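Local coordinates for rieske iron-sulfur protein soxF (Sulfolobus acidocaldarius, PDB 1JM1) that probably passes electrons along a respiratory chain by means of its bound Rieske-type [2Fe-2S] cluster, at residues C94-C99 with C126-Y131; A89-V95 with P145-V151; T167-Y171 with P181-L185. All coordinates share one frame; numbering follows the deposited sequence.

Contact 1: residues C94-C99 with C126-Y131; sequences CVHLGC and CHGSIY. With FES (Fe2/s2 (inorganic) cluster), chain C.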
loop_
_atom_site.group_PDB
_atom_site.type_symbol
_atom_site.label_atom_id
_atom_site.label_comp_id
_atom_site.label_asym_id
_atom_site.label_seq_id
_atom_site.Cartn_x
_atom_site.Cartn_y
_atom_site.Cartn_z
ATOM N N CYS A 94 -9.347 1.475 3.883
ATOM C CA CYS A 94 -9.223 1.969 5.226
ATOM C C CYS A 94 -9.607 0.929 6.253
ATOM O O CYS A 94 -10.618 0.233 6.110
ATOM C CB CYS A 94 -10.164 3.193 5.352
ATOM S SG CYS A 94 -9.969 4.079 6.914
ATOM N N VAL A 95 -8.788 0.813 7.308
ATOM C CA VAL A 95 -9.015 -0.189 8.363
ATOM C C VAL A 95 -9.891 0.349 9.494
ATOM O O VAL A 95 -10.103 -0.353 10.486
ATOM C CB VAL A 95 -7.720 -0.816 8.853
ATOM C CG1 VAL A 95 -7.110 -1.699 7.744
ATOM C CG2 VAL A 95 -6.693 0.178 9.332
ATOM N N HIS A 96 -10.443 1.552 9.369
ATOM C CA HIS A 96 -11.493 2.014 10.273
ATOM C C HIS A 96 -12.818 1.371 9.870
ATOM O O HIS A 96 -13.307 0.477 10.559
ATOM C CB HIS A 96 -11.577 3.518 10.259
ATOM C CG HIS A 96 -12.731 4.031 11.095
ATOM N ND1 HIS A 96 -13.686 4.867 10.565
ATOM C CD2 HIS A 96 -13.050 3.711 12.381
ATOM C CE1 HIS A 96 -14.557 5.064 11.530
ATOM N NE2 HIS A 96 -14.221 4.398 12.631
ATOM N N LEU A 97 -13.388 1.793 8.735
ATOM C CA LEU A 97 -14.706 1.329 8.293
ATOM C C LEU A 97 -14.730 1.030 6.833
ATOM O O LEU A 97 -15.805 0.974 6.199
ATOM C CB LEU A 97 -15.820 2.301 8.707
ATOM C CG LEU A 97 -17.050 1.681 9.335
ATOM C CD1 LEU A 97 -16.727 0.947 10.657
ATOM C CD2 LEU A 97 -18.101 2.749 9.511
ATOM N N GLY A 98 -13.581 0.702 6.195
ATOM C CA GLY A 98 -13.605 0.103 4.887
ATOM C C GLY A 98 -13.845 1.031 3.737
ATOM O O GLY A 98 -14.089 0.542 2.602
ATOM N N CYS A 99 -13.774 2.357 3.921
ATOM C CA CYS A 99 -13.770 3.202 2.740
ATOM C C CYS A 99 -12.520 2.981 1.913
ATOM O O CYS A 99 -11.460 2.659 2.438
ATOM C CB CYS A 99 -13.870 4.689 3.148
ATOM S SG CYS A 99 -15.598 5.065 3.600
ATOM N N CYS A 126 -13.910 9.446 4.843
ATOM C CA CYS A 126 -15.129 9.050 5.534
ATOM C C CYS A 126 -15.169 9.546 6.967
ATOM O O CYS A 126 -16.146 10.167 7.369
ATOM C CB CYS A 126 -15.325 7.531 5.417
ATOM S SG CYS A 126 -15.650 7.106 3.672
ATOM N N HIS A 127 -14.098 9.309 7.746
ATOM C CA HIS A 127 -14.065 9.741 9.156
ATOM C C HIS A 127 -12.717 10.361 9.519
ATOM O O HIS A 127 -12.471 10.606 10.695
ATOM C CB HIS A 127 -14.490 8.679 10.188
ATOM C CG HIS A 127 -15.658 7.862 9.725
ATOM N ND1 HIS A 127 -15.448 6.712 8.968
ATOM C CD2 HIS A 127 -16.968 8.075 9.834
ATOM C CE1 HIS A 127 -16.654 6.274 8.665
ATOM N NE2 HIS A 127 -17.589 7.056 9.164
ATOM N N GLY A 128 -11.851 10.686 8.562
ATOM C CA GLY A 128 -10.665 11.466 8.842
ATOM C C GLY A 128 -9.492 10.698 9.425
ATOM O O GLY A 128 -8.544 11.324 9.962
ATOM N N SER A 129 -9.432 9.375 9.294
ATOM C CA SER A 129 -8.211 8.657 9.626
ATOM C C SER A 129 -7.078 9.123 8.746
ATOM O O SER A 129 -7.245 9.277 7.537
ATOM C CB SER A 129 -8.396 7.149 9.479
ATOM O OG SER A 129 -9.341 6.656 10.361
ATOM N N ILE A 130 -5.905 9.333 9.356
ATOM C CA ILE A 130 -4.698 9.719 8.621
ATOM C C ILE A 130 -3.615 8.698 8.912
ATOM O O ILE A 130 -3.250 8.496 10.070
ATOM C CB ILE A 130 -4.228 11.139 8.930
ATOM C CG1 ILE A 130 -5.379 12.167 8.683
ATOM C CG2 ILE A 130 -2.994 11.484 8.115
ATOM C CD1 ILE A 130 -4.993 13.610 8.977
ATOM N N TYR A 131 -3.088 8.122 7.844
ATOM C CA TYR A 131 -2.014 7.120 7.895
ATOM C C TYR A 131 -0.721 7.735 7.421
ATOM O O TYR A 131 -0.651 8.303 6.330
ATOM C CB TYR A 131 -2.372 5.949 7.016
ATOM C CG TYR A 131 -3.699 5.278 7.339
ATOM C CD1 TYR A 131 -4.834 5.542 6.567
ATOM C CD2 TYR A 131 -3.809 4.404 8.406
ATOM C CE1 TYR A 131 -6.028 4.924 6.878
ATOM C CE2 TYR A 131 -4.998 3.748 8.686
ATOM C CZ TYR A 131 -6.105 4.015 7.906
ATOM O OH TYR A 131 -7.259 3.321 8.178
HETATM FE FE1 FES C . -11.717 5.636 6.730
HETATM FE FE2 FES C . -13.632 5.739 8.659
HETATM S S1 FES C . -11.778 7.022 8.524
HETATM S S2 FES C . -13.631 4.434 6.817
#
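The two cluster-binding loops of the Rieske fold meet here, and a disulfide ties them together beside the [2Fe-2S] cluster. Cys99 SG and Cys126 SG are bonded at 2.0 Å. Each loop gives a histidine to the iron FE2. His96 ND1 and His127 ND1 both bind it at 2.1 Å. His96 CG lies anti to its N (chi1 175°), which helps bring ND1 to the metal. The rings form an offset edge-to-face pair, the edge of His96 toward the face of His127, with planes at 80°. Leu97 CD2 rests 3.9 Å from His127 CE1. The other iron, FE1, is held by Cys94 SG, and Cys124 is its second protein ligand. Cys94 SG lies at the edge of the Tyr131 ring, near its plane, 3.1 Å from Tyr131 OH. That hydroxyl also accepts a hydrogen bond of 3.1 Å from Val95 N, so it touches both the ligand sulfur and the loop backbone. A phenylalanine in place of Tyr131 would probably leave Val95 N without its acceptor and take the polar neighbour away from the ligand sulfur. Within the 94-99 loop, His96 N donates to Cys94 SG. Ser129 OG sits 3.1 Å from the bridging sulfide S1.

Contact 2: residues A89-V95 with P145-V151; sequences AFSDVCV and PRPLPIV. With FES (Fe2/s2 (inorganic) cluster), chain C.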
loop_
_atom_site.group_PDB
_atom_site.type_symbol
_atom_site.label_atom_id
_atom_site.label_comp_id
_atom_site.label_asym_id
_atom_site.label_seq_id
_atom_site.Cartn_x
_atom_site.Cartn_y
_atom_site.Cartn_z
ATOM N N ALA A 89 4.308 -0.206 -1.045
ATOM C CA ALA A 89 2.924 -0.462 -1.399
ATOM C C ALA A 89 2.082 -0.674 -0.159
ATOM O O ALA A 89 2.542 -1.184 0.860
ATOM C CB ALA A 89 2.829 -1.684 -2.309
ATOM N N PHE A 90 0.797 -0.311 -0.287
ATOM C CA PHE A 90 -0.161 -0.371 0.813
ATOM C C PHE A 90 -1.482 -0.887 0.287
ATOM O O PHE A 90 -1.863 -0.708 -0.871
ATOM C CB PHE A 90 -0.366 1.017 1.421
ATOM C CG PHE A 90 0.872 1.615 2.053
ATOM C CD1 PHE A 90 1.783 2.317 1.295
ATOM C CD2 PHE A 90 1.109 1.430 3.421
ATOM C CE1 PHE A 90 2.938 2.804 1.864
ATOM C CE2 PHE A 90 2.252 1.956 3.998
ATOM C CZ PHE A 90 3.147 2.625 3.233
ATOM N N SER A 91 -2.293 -1.427 1.239
ATOM C CA SER A 91 -3.716 -1.600 0.978
ATOM C C SER A 91 -4.371 -0.239 0.712
ATOM O O SER A 91 -4.032 0.769 1.313
ATOM C CB SER A 91 -4.366 -2.232 2.198
ATOM O OG SER A 91 -5.773 -2.381 2.027
ATOM N N ASP A 92 -5.366 -0.264 -0.198
ATOM C CA ASP A 92 -6.179 0.907 -0.484
ATOM C C ASP A 92 -7.511 0.892 0.251
ATOM O O ASP A 92 -8.386 1.691 -0.117
ATOM C CB ASP A 92 -6.385 1.066 -1.976
ATOM C CG ASP A 92 -6.939 2.387 -2.390
ATOM O OD1 ASP A 92 -6.474 3.413 -1.765
ATOM O OD2 ASP A 92 -7.752 2.481 -3.326
ATOM N N VAL A 93 -7.681 0.050 1.255
ATOM C CA VAL A 93 -8.926 -0.050 2.038
ATOM C C VAL A 93 -8.647 0.412 3.458
ATOM O O VAL A 93 -7.813 -0.169 4.180
ATOM C CB VAL A 93 -9.522 -1.449 1.972
ATOM C CG1 VAL A 93 -10.838 -1.474 2.797
ATOM C CG2 VAL A 93 -9.764 -1.930 0.551
ATOM N N CYS A 94 -9.347 1.475 3.883
ATOM C CA CYS A 94 -9.223 1.969 5.226
ATOM C C CYS A 94 -9.607 0.929 6.253
ATOM O O CYS A 94 -10.618 0.233 6.110
ATOM C CB CYS A 94 -10.164 3.193 5.352
ATOM S SG CYS A 94 -9.969 4.079 6.914
ATOM N N VAL A 95 -8.788 0.813 7.308
ATOM C CA VAL A 95 -9.015 -0.189 8.363
ATOM C C VAL A 95 -9.891 0.349 9.494
ATOM O O VAL A 95 -10.103 -0.353 10.486
ATOM C CB VAL A 95 -7.720 -0.816 8.853
ATOM C CG1 VAL A 95 -7.110 -1.699 7.744
ATOM C CG2 VAL A 95 -6.693 0.178 9.332
ATOM N N PRO A 145 -8.136 2.041 14.048
ATOM C CA PRO A 145 -7.574 1.440 15.269
ATOM C C PRO A 145 -6.246 0.762 15.094
ATOM O O PRO A 145 -5.701 0.252 16.086
ATOM C CB PRO A 145 -8.676 0.414 15.648
ATOM C CG PRO A 145 -9.158 -0.054 14.301
ATOM C CD PRO A 145 -9.236 1.212 13.496
ATOM N N ARG A 146 -5.689 0.736 13.897
ATOM C CA ARG A 146 -4.447 0.041 13.619
ATOM C C ARG A 146 -3.874 0.595 12.326
ATOM O O ARG A 146 -4.587 1.256 11.554
ATOM C CB ARG A 146 -4.676 -1.457 13.519
ATOM C CG ARG A 146 -5.615 -1.877 12.392
ATOM C CD ARG A 146 -5.956 -3.334 12.501
ATOM N NE ARG A 146 -6.836 -3.849 11.425
ATOM C CZ ARG A 146 -6.443 -4.444 10.346
ATOM N NH1 ARG A 146 -5.174 -4.566 10.022
ATOM N NH2 ARG A 146 -7.374 -4.939 9.507
ATOM N N PRO A 147 -2.600 0.330 12.060
ATOM C CA PRO A 147 -1.939 0.897 10.870
ATOM C C PRO A 147 -2.505 0.341 9.565
ATOM O O PRO A 147 -2.996 -0.794 9.459
ATOM C CB PRO A 147 -0.478 0.502 11.046
ATOM C CG PRO A 147 -0.309 0.335 12.536
ATOM C CD PRO A 147 -1.607 -0.320 12.954
ATOM N N LEU A 148 -2.338 1.127 8.505
ATOM C CA LEU A 148 -2.699 0.691 7.172
ATOM C C LEU A 148 -1.807 -0.468 6.734
ATOM O O LEU A 148 -0.581 -0.326 6.773
ATOM C CB LEU A 148 -2.558 1.857 6.189
ATOM C CG LEU A 148 -3.078 1.578 4.781
ATOM C CD1 LEU A 148 -4.588 1.367 4.789
ATOM C CD2 LEU A 148 -2.737 2.767 3.876
ATOM N N PRO A 149 -2.365 -1.610 6.313
ATOM C CA PRO A 149 -1.494 -2.711 5.911
ATOM C C PRO A 149 -0.578 -2.363 4.748
ATOM O O PRO A 149 -0.967 -1.671 3.792
ATOM C CB PRO A 149 -2.489 -3.824 5.559
ATOM C CG PRO A 149 -3.661 -3.526 6.463
ATOM C CD PRO A 149 -3.764 -1.999 6.427
ATOM N N ILE A 150 0.633 -2.885 4.843
ATOM C CA ILE A 150 1.671 -2.803 3.832
ATOM C C ILE A 150 1.653 -4.069 2.986
ATOM O O ILE A 150 1.554 -5.177 3.509
ATOM C CB ILE A 150 3.067 -2.600 4.480
ATOM C CG1 ILE A 150 3.093 -1.260 5.198
ATOM C CG2 ILE A 150 4.188 -2.730 3.467
ATOM C CD1 ILE A 150 4.304 -1.080 6.124
ATOM N N VAL A 151 1.789 -3.884 1.675
ATOM C CA VAL A 151 1.997 -4.963 0.734
ATOM C C VAL A 151 3.516 -5.094 0.542
ATOM O O VAL A 151 4.190 -4.151 0.111
ATOM C CB VAL A 151 1.288 -4.690 -0.593
ATOM C CG1 VAL A 151 1.588 -5.835 -1.586
ATOM C CG2 VAL A 151 -0.208 -4.532 -0.376
HETATM FE FE1 FES C . -11.717 5.636 6.730
HETATM FE FE2 FES C . -13.632 5.739 8.659
HETATM S S1 FES C . -11.778 7.022 8.524
HETATM S S2 FES C . -13.631 4.434 6.817
HETATM O O HOH W 1 5.972 -1.959 0.583
HETATM O O HOH W 2 -9.538 -2.714 11.634
#
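Val95 fills the centre of this contact, with both methyls turned to the 145-151 segment. CG1 lies over one face of the Arg146 guanidinium, 3.7 Å from NH2. The same methyl packs 3.6 Å from Pro149 CD. CG2 presses against the backbone instead, 3.2 Å from Arg146 O. The Arg146 side chain starts with CG between its own N and carbonyl carbon (chi1 62°) and then runs extended to NE, which carries the guanidinium across Val95 at about a right angle. A water joins the same two residues: it accepts from Arg146 NE and donates to Val95 O.

Further along, strand 87-91 meets the second segment in an antiparallel bridge. Phe90 and Ile150 form its non-hydrogen-bonded pair. Val151 N donates to Ala89 O, and Ser91 N donates to Pro149 O at 2.9 Å. Phe90 and Ile150 lie side by side, with Phe90 CE2 3.5 Å from Ile150 CG1. Leu148 packs along residues 90-93; its CD2 meets Phe90 CB and its CD1 lies 3.6 Å from Val93 O. Ser91 OG accepts from Val93 N in an ST turn, where the chain leaves the strand for Cys94, a cluster ligand of the Rieske domain. The contact thus joins that loop to the chain at 145-151.

In the next shell, Arg146 NH1 is hydrogen-bonded to Pro170 O and Tyr64 OH, which probably helps to hold the guanidinium plane against Val95. Ile150 N is held by Asn168 OD1. The Arg146 charge is probably met by neutral oxygens, those of Pro170, Tyr64 and the water, and not by a carboxylate among the partners named. Two carbonyls, Ser91 O and Arg146 O, are buried against methyl groups with no polar partner.

Contact 3: residues T167-Y171 with P181-L185; sequences TNAPY and PQDNL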
loop_
_atom_site.group_PDB
_atom_site.type_symbol
_atom_site.label_atom_id
_atom_site.label_comp_id
_atom_site.label_asym_id
_atom_site.label_seq_id
_atom_site.Cartn_x
_atom_site.Cartn_y
_atom_site.Cartn_z
ATOM N N THR A 167 1.632 -9.519 2.766
ATOM C CA THR A 167 1.227 -8.330 3.501
ATOM C C THR A 167 1.701 -8.467 4.924
ATOM O O THR A 167 1.940 -9.577 5.401
ATOM C CB THR A 167 -0.289 -8.051 3.456
ATOM O OG1 THR A 167 -0.991 -9.037 4.213
ATOM C CG2 THR A 167 -0.815 -8.050 2.030
ATOM N N ASN A 168 1.810 -7.346 5.633
ATOM C CA ASN A 168 2.214 -7.386 7.030
ATOM C C ASN A 168 1.052 -7.577 7.980
ATOM O O ASN A 168 1.264 -7.781 9.185
ATOM C CB ASN A 168 3.016 -6.160 7.449
ATOM C CG ASN A 168 2.217 -4.864 7.429
ATOM O OD1 ASN A 168 1.108 -4.826 6.853
ATOM N ND2 ASN A 168 2.771 -3.815 8.003
ATOM N N ALA A 169 -0.197 -7.545 7.484
ATOM C CA ALA A 169 -1.394 -7.551 8.315
ATOM C C ALA A 169 -2.562 -7.909 7.476
ATOM O O ALA A 169 -2.560 -7.708 6.226
ATOM C CB ALA A 169 -1.583 -6.166 8.909
ATOM N N PRO A 170 -3.651 -8.361 8.084
ATOM C CA PRO A 170 -4.928 -8.520 7.359
ATOM C C PRO A 170 -5.480 -7.169 6.944
ATOM O O PRO A 170 -5.364 -6.160 7.658
ATOM C CB PRO A 170 -5.851 -9.151 8.427
ATOM C CG PRO A 170 -5.265 -8.675 9.744
ATOM C CD PRO A 170 -3.784 -8.695 9.520
ATOM N N TYR A 171 -6.143 -7.169 5.804
ATOM C CA TYR A 171 -6.934 -6.027 5.354
ATOM C C TYR A 171 -8.173 -5.871 6.242
ATOM O O TYR A 171 -8.480 -6.723 7.100
ATOM C CB TYR A 171 -7.352 -6.257 3.904
ATOM C CG TYR A 171 -6.231 -6.390 2.902
ATOM C CD1 TYR A 171 -6.443 -7.101 1.733
ATOM C CD2 TYR A 171 -4.980 -5.815 3.068
ATOM C CE1 TYR A 171 -5.469 -7.232 0.782
ATOM C CE2 TYR A 171 -3.986 -5.949 2.101
ATOM C CZ TYR A 171 -4.226 -6.657 0.959
ATOM O OH TYR A 171 -3.219 -6.763 0.040
ATOM N N PRO A 181 -2.433 -12.193 8.268
ATOM C CA PRO A 181 -2.210 -11.716 6.894
ATOM C C PRO A 181 -2.804 -12.650 5.836
ATOM O O PRO A 181 -3.399 -12.205 4.873
ATOM C CB PRO A 181 -0.679 -11.643 6.833
ATOM C CG PRO A 181 -0.277 -11.365 8.273
ATOM C CD PRO A 181 -1.211 -12.224 9.072
ATOM N N GLN A 182 -2.639 -13.970 6.041
ATOM C CA GLN A 182 -3.100 -14.948 5.056
ATOM C C GLN A 182 -4.594 -14.991 4.907
ATOM O O GLN A 182 -5.089 -15.462 3.871
ATOM C CB GLN A 182 -2.550 -16.354 5.399
ATOM C CG GLN A 182 -1.028 -16.491 5.203
ATOM C CD GLN A 182 -0.226 -16.053 6.425
ATOM O OE1 GLN A 182 -0.723 -15.541 7.406
ATOM N NE2 GLN A 182 1.080 -16.326 6.339
ATOM N N ASP A 183 -5.355 -14.432 5.863
ATOM C CA ASP A 183 -6.795 -14.267 5.666
ATOM C C ASP A 183 -7.108 -13.296 4.529
ATOM O O ASP A 183 -8.270 -13.220 4.115
ATOM C CB ASP A 183 -7.470 -13.900 6.960
ATOM C CG ASP A 183 -7.573 -15.052 7.937
ATOM O OD1 ASP A 183 -7.391 -16.241 7.512
ATOM O OD2 ASP A 183 -7.841 -14.731 9.104
ATOM N N ASN A 184 -6.140 -12.572 4.020
ATOM C CA ASN A 184 -6.338 -11.784 2.803
ATOM C C ASN A 184 -6.578 -12.675 1.590
ATOM O O ASN A 184 -7.081 -12.182 0.576
ATOM C CB ASN A 184 -5.179 -10.847 2.577
ATOM C CG ASN A 184 -5.126 -9.774 3.623
ATOM O OD1 ASN A 184 -6.149 -9.453 4.229
ATOM N ND2 ASN A 184 -3.957 -9.159 3.818
ATOM N N LEU A 185 -6.269 -13.947 1.695
ATOM C CA LEU A 185 -6.557 -14.907 0.617
ATOM C C LEU A 185 -7.985 -15.372 0.628
ATOM O O LEU A 185 -8.384 -16.105 -0.289
ATOM C CB LEU A 185 -5.582 -16.101 0.727
ATOM C CG LEU A 185 -4.090 -15.719 0.590
ATOM C CD1 LEU A 185 -3.223 -16.883 1.068
ATOM C CD2 LEU A 185 -3.762 -15.328 -0.831
#
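Asn184 carries this contact, and its amide pairs with the backbone of 167-171 at two points. Tyr171 N donates to Asn184 OD1 at 2.8 Å. This bond is nearly straight (176°) and lies in the carbonyl plane, on a lone pair of OD1. On the other branch, Asn184 ND2 donates to Ala169 O at 3.1 Å, a more bent bond. Ala169 O has a second donor, Thr167 OG1 at 2.9 Å, and the two donors reach it from the same face of its carbonyl plane. With chi1 near 70°, Thr167 turns its hydroxyl to this side, back over its own loop.

Stacking adds to these bonds. The Asn184 amide lies over one face of the Tyr171 ring, with the planes 18° apart. ND2 sits above the ring centre, 3.5 Å from the plane. The far end of the ring is held by a hydrogen bond from Tyr171 OH to Tyr37 O.

The prolines supply van der Waals packing. Pro181 opens the short 3-10 segment 181-185, whose turn bond from Asn184 N to Pro181 O helps to place the asparagine. Pro181 CB lies 3.6 Å from Thr167 O, a buried carbonyl with no polar partner in the model. Pro170 and Pro181 make a looser apolar touch, CD to CD at 4.4 Å.

The contact thus joins two parts of the long loop that follows strand 161-167. One amide supplies both an acceptor and a donor, so its orientation is probably fixed: turned over, it would probably set its NH2 against Tyr171 N and its oxygen against Ala169 O.

The three contacts run outward from the cluster. Contacts 1 and 2 share Cys94 and Val95, and their centres are about 9 Å apart. Contact 1 is nested inside the loop that contact 2 closes, and Tyr131 CD2 packs 3.6 Å from Leu148 N between them. Contact 3 follows later in the chain, its centre about 10 Å from that of contact 2. Two hydrogen bonds join contacts 2 and 3, Ile150 N to Asn168 OD1 at 2.8 Å and Arg146 NH1 to Pro170 O at 2.9 Å. The Tyr171 side chain stays about 13 Å from the cluster. Contact 2 thus touches both others, while contacts 1 and 3 come no nearer than about 5 Å between nearest atoms.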